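D-methionine-binding lipoprotein MetQ (Escherichia coli, PDB 4YAH) binds methionine as the substrate-binding component of a binding protein-dependent, ATP-driven D-methionine permease, the MetNIQ ABC transporter. Local coordinates at residues Val133-Asp138 against Leu147-Val152; Leu142-Leu147 against Val200-Tyr205. All coordinates share one frame; numbering follows the deposited sequence.

Both interactions pack helix 139-151 against the same mixed sheet, and their centres lie about 6 Å apart. Along the chain the order is 133-138, 142-147, 147-152 and 200-205, so the segments alternate and Leu147 belongs to both contacts. The strands involved, 132-136 and 196-201, are parallel neighbours in that sheet, probably joined by a hydrogen bond between Ala134 O and Val200 N at 2.8 Å. Interaction 1 is apolar packing under the later part of the helix. Interaction 2 uses the preceding turns of the helix, nearer the bound methionine, where the helix and the residues following the strand lead to the ligand, so one helix serves both the core and the ligand pocket.

Interaction 1 of 2, residues Val133-Asp138 against Leu147-Val152; sequences VAVPND and LLLQKV
Leu149 meets Val133 and Val135 most closely through its CD1 methyl, which sits between the CG1 methyls of the two valines. This CD1 lies 4.2 Å from Val133 CG1 and 4.3 Å from Val135 CG1, with Leu149 CD2 only slightly farther from Val133 CG1. The leucine chain is extended past CB, with CD1 anti to CA (chi2 175°), and this carries the methyl from the helix down to the sheet. The two valines reach it by different rotations: CG1 of Val133 stands anti to its backbone N, whereas CG1 of Val135 is turned beside its own (chi1 -60°). Beta-branched residues suit this strand, since they place a methyl close to the backbone, while the longer leucine spans the layer between helix and sheet. The CA atoms of Val133 and Leu149 remain 9.7 Å apart, a separation bridged by apolar side chains with no hydrogen bond across it.

Strand 132-136 runs through a short turn into helix 139-151, the first half of a beta-alpha-beta crossover that returns, after a two-stranded antiparallel insertion, to the parallel neighbour 178-182. This is the alpha/beta architecture of periplasmic binding proteins. At the turn Asp138 takes the N-cap position and its side chain caps a backbone N of the helix, a task for which a short carboxylate is well suited; OD2 also accepts a hydrogen bond from Asn141, a residue of the methionine pocket.

Around the buried trio, Ile179 and Phe219 continue the apolar packing on Leu149, whereas the outward side of the helix is polar. There Gln150 directs OE1 to the backbone N of Leu157, and Lys151, exposed to solvent, ends in a salt bridge with Asp222.

Interaction 2 of 2, residues Leu142-Leu147 against Val200-Tyr205; sequences LGRSLL and VINTTY. With MET (methionine), chain B.
Ser145 and Val200 bring helix and strand closest, their CA atoms 6.3 Å apart; the chain then runs on to Asn202, at the N-cap position, and into the short helix 203-206. So near an approach suits a small residue, and Ser145 OG packs 3.3 Å from Val200 CG1. That hydroxyl is satisfied within its own helix by Asn141 O. Next to this packing, Arg144 and Asn202 converge on the ligand carboxylate. With CG anti to the backbone N (chi1 177°) and the chain extended on to NE, Arg144 puts NH1 2.8 Å from OXT of the bound methionine, at the guanidinium edge and near its plane, though the bond is bent (136°). Asn202 ND2 grips the same oxygen at 2.8 Å almost straight (167°). The salt bridge of Arg144 NH2 with Glu221 and a cation-pi contact with Tyr227 help fix the guanidinium. On the amino side of the ligand CA, Thr204 OG1 lies 3.0 Å from the methionine N; that hydroxyl is hydrogen-bonded to Glu42 and Tyr69. Two donors on one oxygen, from a helix and a strand-to-helix turn, form the carboxylate-binding corner of the ligand cleft in this periplasmic-binding-protein fold.

Interaction 1 of 2, residues Val133-Asp138 against Leu147-Val152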
ATOM      1  N   VAL A 133      17.461   5.455  -8.093  1.00 17.61           N
ATOM      2  CA  VAL A 133      16.368   4.519  -7.924  1.00 16.00           C
ATOM      3  C   VAL A 133      15.461   5.092  -6.850  1.00 16.52           C
ATOM      4  O   VAL A 133      15.905   5.292  -5.727  1.00 18.85           O
ATOM      5  CB  VAL A 133      16.868   3.121  -7.515  1.00 17.33           C
ATOM      6  CG1 VAL A 133      15.695   2.187  -7.267  1.00 16.61           C
ATOM      7  CG2 VAL A 133      17.798   2.572  -8.603  1.00 19.08           C
ATOM      8  N   ALA A 134      14.207   5.364  -7.202  1.00 16.15           N
ATOM      9  CA  ALA A 134      13.276   5.996  -6.271  1.00 15.96           C
ATOM     10  C   ALA A 134      12.528   4.938  -5.473  1.00 14.54           C
ATOM     11  O   ALA A 134      12.107   3.912  -6.029  1.00 16.44           O
ATOM     12  CB  ALA A 134      12.306   6.902  -7.013  1.00 16.99           C
ATOM     13  N   VAL A 135      12.368   5.202  -4.179  1.00 16.06           N
ATOM     14  CA  VAL A 135      11.619   4.339  -3.290  1.00 17.44           C
ATOM     15  C   VAL A 135      10.800   5.184  -2.311  1.00 19.16           C
ATOM     16  O   VAL A 135      11.122   6.346  -2.054  1.00 17.41           O
ATOM     17  CB  VAL A 135      12.540   3.410  -2.489  1.00 16.75           C
ATOM     18  CG1 VAL A 135      13.358   2.518  -3.424  1.00 16.78           C
ATOM     19  CG2 VAL A 135      13.466   4.232  -1.600  1.00 18.34           C
ATOM     20  N   PRO A 136       9.740   4.599  -1.740  1.00 16.04           N
ATOM     21  CA  PRO A 136       8.999   5.314  -0.690  1.00 16.73           C
ATOM     22  C   PRO A 136       9.872   5.676   0.503  1.00 19.47           C
ATOM     23  O   PRO A 136      10.785   4.913   0.826  1.00 18.16           O
ATOM     24  CB  PRO A 136       7.918   4.318  -0.265  1.00 22.10           C
ATOM     25  CG  PRO A 136       7.964   3.180  -1.211  1.00 24.48           C
ATOM     26  CD  PRO A 136       9.243   3.236  -1.970  1.00 19.15           C
ATOM     27  N   ASN A 137       9.571   6.779   1.190  1.00 18.16           N
ATOM     28  CA  ASN A 137      10.441   7.233   2.280  1.00 16.45           C
ATOM     29  C   ASN A 137       9.938   6.955   3.700  1.00 17.83           C
ATOM     30  O   ASN A 137      10.599   7.324   4.664  1.00 23.92           O
ATOM     31  CB  ASN A 137      10.711   8.725   2.127  1.00 19.92           C
ATOM     32  CG  ASN A 137       9.486   9.587   2.384  1.00 22.93           C
ATOM     33  OD1 ASN A 137       8.375   9.101   2.615  1.00 21.15           O
ATOM     34  ND2 ASN A 137       9.692  10.891   2.328  1.00 24.60           N
ATOM     35  N   ASP A 138       8.798   6.292   3.834  1.00 19.13           N
ATOM     36  CA  ASP A 138       8.307   5.927   5.162  1.00 18.17           C
ATOM     37  C   ASP A 138       8.995   4.622   5.575  1.00 22.62           C
ATOM     38  O   ASP A 138       9.319   3.792   4.722  1.00 19.54           O
ATOM     39  CB  ASP A 138       6.785   5.788   5.158  1.00 18.31           C
ATOM     40  CG  ASP A 138       6.314   4.712   4.214  1.00 24.43           C
ATOM     41  OD1 ASP A 138       6.272   4.987   2.982  1.00 21.97           O
ATOM     42  OD2 ASP A 138       6.030   3.588   4.707  1.00 21.06           O
ATOM     43  N   LEU A 147      14.375  -4.470   0.629  1.00 16.64           N
ATOM     44  CA  LEU A 147      14.364  -5.928   0.609  1.00 15.90           C
ATOM     45  C   LEU A 147      14.099  -6.449  -0.806  1.00 17.31           C
ATOM     46  O   LEU A 147      14.668  -7.457  -1.206  1.00 19.26           O
ATOM     47  CB  LEU A 147      13.325  -6.467   1.594  1.00 17.05           C
ATOM     48  CG  LEU A 147      13.748  -6.251   3.042  1.00 17.24           C
ATOM     49  CD1 LEU A 147      12.546  -6.496   3.951  1.00 21.00           C
ATOM     50  CD2 LEU A 147      14.921  -7.138   3.424  1.00 19.40           C
ATOM     51  N   LEU A 148      13.261  -5.739  -1.566  1.00 17.79           N
ATOM     52  CA  LEU A 148      12.967  -6.150  -2.935  1.00 15.84           C
ATOM     53  C   LEU A 148      14.199  -5.960  -3.829  1.00 17.96           C
ATOM     54  O   LEU A 148      14.519  -6.832  -4.652  1.00 16.62           O
ATOM     55  CB  LEU A 148      11.753  -5.384  -3.480  1.00 17.10           C
ATOM     56  CG  LEU A 148      11.326  -5.723  -4.913  1.00 15.96           C
ATOM     57  CD1 LEU A 148      11.121  -7.211  -5.112  1.00 16.12           C
ATOM     58  CD2 LEU A 148      10.050  -4.989  -5.274  1.00 17.36           C
ATOM     59  N   LEU A 149      14.898  -4.839  -3.653  1.00 14.92           N
ATOM     60  CA  LEU A 149      16.112  -4.563  -4.413  1.00 13.47           C
ATOM     61  C   LEU A 149      17.188  -5.600  -4.091  1.00 17.29           C
ATOM     62  O   LEU A 149      18.007  -5.943  -4.953  1.00 17.47           O
ATOM     63  CB  LEU A 149      16.616  -3.156  -4.109  1.00 16.58           C
ATOM     64  CG  LEU A 149      15.686  -2.048  -4.614  1.00 16.15           C
ATOM     65  CD1 LEU A 149      16.184  -0.674  -4.184  1.00 18.47           C
ATOM     66  CD2 LEU A 149      15.492  -2.081  -6.116  1.00 19.00           C
ATOM     67  N   GLN A 150      17.185  -6.092  -2.855  1.00 15.91           N
ATOM     68  CA  GLN A 150      18.121  -7.146  -2.461  1.00 17.63           C
ATOM     69  C   GLN A 150      17.714  -8.471  -3.112  1.00 18.38           C
ATOM     70  O   GLN A 150      18.558  -9.218  -3.619  1.00 18.87           O
ATOM     71  CB  GLN A 150      18.176  -7.290  -0.932  1.00 19.82           C
ATOM     72  CG  GLN A 150      19.045  -8.473  -0.462  1.00 17.59           C
ATOM     73  CD  GLN A 150      19.180  -8.529   1.051  1.00 18.42           C
ATOM     74  OE1 GLN A 150      20.263  -8.319   1.589  1.00 22.57           O
ATOM     75  NE2 GLN A 150      18.079  -8.811   1.737  1.00 20.36           N
ATOM     76  N   LYS A 151      16.417  -8.760  -3.089  1.00 18.52           N
ATOM     77  CA  LYS A 151      15.893  -9.983  -3.680  1.00 19.38           C
ATOM     78  C   LYS A 151      16.290 -10.126  -5.149  1.00 23.04           C
ATOM     79  O   LYS A 151      16.603 -11.231  -5.604  1.00 22.55           O
ATOM     80  CB  LYS A 151      14.378 -10.018  -3.534  1.00 20.77           C
ATOM     81  CG  LYS A 151      13.667 -11.172  -4.213  1.00 23.62           C
ATOM     82  CD  LYS A 151      12.162 -10.965  -4.108  1.00 36.79           C
ATOM     83  CE  LYS A 151      11.381 -11.780  -5.129  1.00 48.82           C
ATOM     84  NZ  LYS A 151      11.392 -13.228  -4.802  1.00 56.76           N
ATOM     85  N   VAL A 152      16.257  -9.025  -5.894  1.00 18.75           N
ATOM     86  CA  VAL A 152      16.592  -9.087  -7.318  1.00 17.26           C
ATOM     87  C   VAL A 152      18.090  -8.891  -7.549  1.00 20.87           C
ATOM     88  O   VAL A 152      18.539  -8.818  -8.695  1.00 24.70           O
ATOM     89  CB  VAL A 152      15.762  -8.051  -8.126  1.00 24.30           C
ATOM     90  CG1 VAL A 152      14.286  -8.312  -7.900  1.00 24.62           C
ATOM     91  CG2 VAL A 152      16.112  -6.613  -7.745  1.00 23.09           C
TER

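Interaction 2 of 2, residues Leu142-Leu147 against Val200-Tyr205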
ATOM      1  N   LEU A 142       9.890   1.811   2.798  1.00 16.52           N
ATOM      2  CA  LEU A 142      11.300   1.924   2.462  1.00 15.14           C
ATOM      3  C   LEU A 142      11.996   0.575   2.674  1.00 17.11           C
ATOM      4  O   LEU A 142      12.701   0.075   1.787  1.00 16.61           O
ATOM      5  CB  LEU A 142      11.979   2.999   3.303  1.00 17.07           C
ATOM      6  CG  LEU A 142      13.515   3.035   3.190  1.00 22.98           C
ATOM      7  CD1 LEU A 142      13.917   3.288   1.761  1.00 21.06           C
ATOM      8  CD2 LEU A 142      14.084   4.087   4.108  1.00 29.00           C
ATOM      9  N   GLY A 143      11.803  -0.010   3.852  1.00 19.06           N
ATOM     10  CA  GLY A 143      12.458  -1.262   4.188  1.00 16.88           C
ATOM     11  C   GLY A 143      12.047  -2.320   3.201  1.00 16.09           C
ATOM     12  O   GLY A 143      12.863  -3.060   2.669  1.00 14.94           O
ATOM     13  N   ARG A 144      10.753  -2.356   2.935  1.00 16.96           N
ATOM     14  CA  ARG A 144      10.179  -3.280   1.980  1.00 16.13           C
ATOM     15  C   ARG A 144      10.811  -3.173   0.588  1.00 15.77           C
ATOM     16  O   ARG A 144      11.076  -4.182  -0.068  1.00 16.98           O
ATOM     17  CB  ARG A 144       8.689  -3.003   1.906  1.00 16.47           C
ATOM     18  CG  ARG A 144       7.927  -3.818   0.915  1.00 16.88           C
ATOM     19  CD  ARG A 144       6.507  -3.335   0.868  1.00 19.05           C
ATOM     20  NE  ARG A 144       5.644  -4.238   0.125  1.00 16.90           N
ATOM     21  CZ  ARG A 144       4.359  -4.015  -0.110  1.00 15.74           C
ATOM     22  NH1 ARG A 144       3.780  -2.886   0.306  1.00 15.34           N
ATOM     23  NH2 ARG A 144       3.653  -4.909  -0.781  1.00 17.13           N
ATOM     24  N   SER A 145      11.004  -1.937   0.136  1.00 15.32           N
ATOM     25  CA  SER A 145      11.621  -1.666  -1.159  1.00 16.10           C
ATOM     26  C   SER A 145      13.059  -2.109  -1.196  1.00 16.82           C
ATOM     27  O   SER A 145      13.505  -2.699  -2.180  1.00 18.59           O
ATOM     28  CB  SER A 145      11.522  -0.183  -1.481  1.00 16.92           C
ATOM     29  OG  SER A 145      10.149   0.176  -1.582  1.00 18.42           O
ATOM     30  N   LEU A 146      13.796  -1.837  -0.131  1.00 17.92           N
ATOM     31  CA  LEU A 146      15.190  -2.273  -0.083  1.00 16.74           C
ATOM     32  C   LEU A 146      15.288  -3.797  -0.073  1.00 17.55           C
ATOM     33  O   LEU A 146      16.176  -4.372  -0.713  1.00 17.09           O
ATOM     34  CB  LEU A 146      15.889  -1.677   1.132  1.00 17.72           C
ATOM     35  CG  LEU A 146      16.056  -0.161   1.105  1.00 21.80           C
ATOM     36  CD1 LEU A 146      16.707   0.272   2.369  1.00 18.85           C
ATOM     37  CD2 LEU A 146      16.887   0.293  -0.081  1.00 20.17           C
ATOM     38  N   LEU A 147      14.375  -4.470   0.629  1.00 16.64           N
ATOM     39  CA  LEU A 147      14.364  -5.928   0.609  1.00 15.90           C
ATOM     40  C   LEU A 147      14.099  -6.449  -0.806  1.00 17.31           C
ATOM     41  O   LEU A 147      14.668  -7.457  -1.206  1.00 19.26           O
ATOM     42  CB  LEU A 147      13.325  -6.467   1.594  1.00 17.05           C
ATOM     43  CG  LEU A 147      13.748  -6.251   3.042  1.00 17.24           C
ATOM     44  CD1 LEU A 147      12.546  -6.496   3.951  1.00 21.00           C
ATOM     45  CD2 LEU A 147      14.921  -7.138   3.424  1.00 19.40           C
ATOM     46  N   VAL A 200      10.415   1.951  -7.191  1.00 17.34           N
ATOM     47  CA  VAL A 200       9.580   0.961  -6.516  1.00 14.94           C
ATOM     48  C   VAL A 200       8.351   1.712  -6.015  1.00 15.25           C
ATOM     49  O   VAL A 200       8.474   2.627  -5.211  1.00 17.95           O
ATOM     50  CB  VAL A 200      10.312   0.270  -5.361  1.00 19.44           C
ATOM     51  CG1 VAL A 200       9.405  -0.727  -4.681  1.00 16.94           C
ATOM     52  CG2 VAL A 200      11.543  -0.444  -5.883  1.00 19.05           C
ATOM     53  N   ILE A 201       7.186   1.328  -6.521  1.00 14.28           N
ATOM     54  CA  ILE A 201       5.968   2.114  -6.351  1.00 14.68           C
ATOM     55  C   ILE A 201       4.834   1.261  -5.804  1.00 14.99           C
ATOM     56  O   ILE A 201       4.506   0.221  -6.367  1.00 17.36           O
ATOM     57  CB  ILE A 201       5.489   2.734  -7.681  1.00 16.62           C
ATOM     58  CG1 ILE A 201       6.659   3.395  -8.413  1.00 15.46           C
ATOM     59  CG2 ILE A 201       4.380   3.731  -7.430  1.00 17.11           C
ATOM     60  CD1 ILE A 201       6.290   4.091  -9.738  1.00 16.79           C
ATOM     61  N   ASN A 202       4.222   1.705  -4.708  1.00 17.72           N
ATOM     62  CA  ASN A 202       3.030   1.035  -4.225  1.00 16.58           C
ATOM     63  C   ASN A 202       1.979   0.962  -5.313  1.00 17.18           C
ATOM     64  O   ASN A 202       1.729   1.925  -6.014  1.00 15.50           O
ATOM     65  CB  ASN A 202       2.427   1.759  -3.016  1.00 16.85           C
ATOM     66  CG  ASN A 202       3.412   1.937  -1.885  1.00 19.06           C
ATOM     67  OD1 ASN A 202       4.150   2.923  -1.837  1.00 17.87           O
ATOM     68  ND2 ASN A 202       3.420   0.989  -0.949  1.00 20.04           N
ATOM     69  N   THR A 203       1.317  -0.175  -5.412  1.00 17.25           N
ATOM     70  CA  THR A 203       0.298  -0.346  -6.428  1.00 17.56           C
ATOM     71  C   THR A 203      -0.827   0.677  -6.294  1.00 17.89           C
ATOM     72  O   THR A 203      -1.432   1.028  -7.301  1.00 17.56           O
ATOM     73  CB  THR A 203      -0.238  -1.767  -6.381  1.00 22.25           C
ATOM     74  OG1 THR A 203       0.872  -2.660  -6.507  1.00 18.70           O
ATOM     75  CG2 THR A 203      -1.211  -2.027  -7.509  1.00 21.36           C
ATOM     76  N   THR A 204      -1.055   1.171  -5.069  1.00 15.60           N
ATOM     77  CA  THR A 204      -1.958   2.308  -4.794  1.00 18.68           C
ATOM     78  C   THR A 204      -1.779   3.435  -5.812  1.00 17.17           C
ATOM     79  O   THR A 204      -2.724   3.909  -6.433  1.00 18.62           O
ATOM     80  CB  THR A 204      -1.687   2.934  -3.411  1.00 16.61           C
ATOM     81  OG1 THR A 204      -1.649   1.921  -2.397  1.00 20.55           O
ATOM     82  CG2 THR A 204      -2.750   3.962  -3.065  1.00 19.26           C
ATOM     83  N   TYR A 205      -0.528   3.856  -5.943  1.00 15.78           N
ATOM     84  CA  TYR A 205      -0.169   5.002  -6.768  1.00 16.01           C
ATOM     85  C   TYR A 205       0.224   4.604  -8.188  1.00 17.10           C
ATOM     86  O   TYR A 205      -0.078   5.345  -9.118  1.00 18.38           O
ATOM     87  CB  TYR A 205       0.932   5.799  -6.056  1.00 17.34           C
ATOM     88  CG  TYR A 205       0.482   6.272  -4.677  1.00 16.97           C
ATOM     89  CD1 TYR A 205       1.008   5.716  -3.519  1.00 18.70           C
ATOM     90  CD2 TYR A 205      -0.479   7.272  -4.552  1.00 18.60           C
ATOM     91  CE1 TYR A 205       0.578   6.131  -2.261  1.00 17.62           C
ATOM     92  CE2 TYR A 205      -0.920   7.700  -3.293  1.00 20.68           C
ATOM     93  CZ  TYR A 205      -0.377   7.122  -2.158  1.00 22.00           C
ATOM     94  OH  TYR A 205      -0.789   7.543  -0.903  1.00 25.10           O
TER
HETATM   95  N   MET B 301      -1.577  -0.302  -0.429  1.00 16.33           N
HETATM   96  CA  MET B 301      -0.208  -0.108   0.049  1.00 16.55           C
HETATM   97  C   MET B 301       0.597  -1.357  -0.222  1.00 17.10           C
HETATM   98  O   MET B 301       0.127  -2.445   0.124  1.00 17.75           O
HETATM   99  CB  MET B 301      -0.192   0.207   1.547  1.00 18.12           C
HETATM  100  CG  MET B 301       1.171   0.609   2.093  1.00 15.74           C
HETATM  101  SD  MET B 301       1.178   0.967   3.862  1.00 15.65           S
HETATM  102  CE  MET B 301       0.359   2.561   3.875  1.00 16.05           C
HETATM  103  OXT MET B 301       1.719  -1.276  -0.761  1.00 18.27           O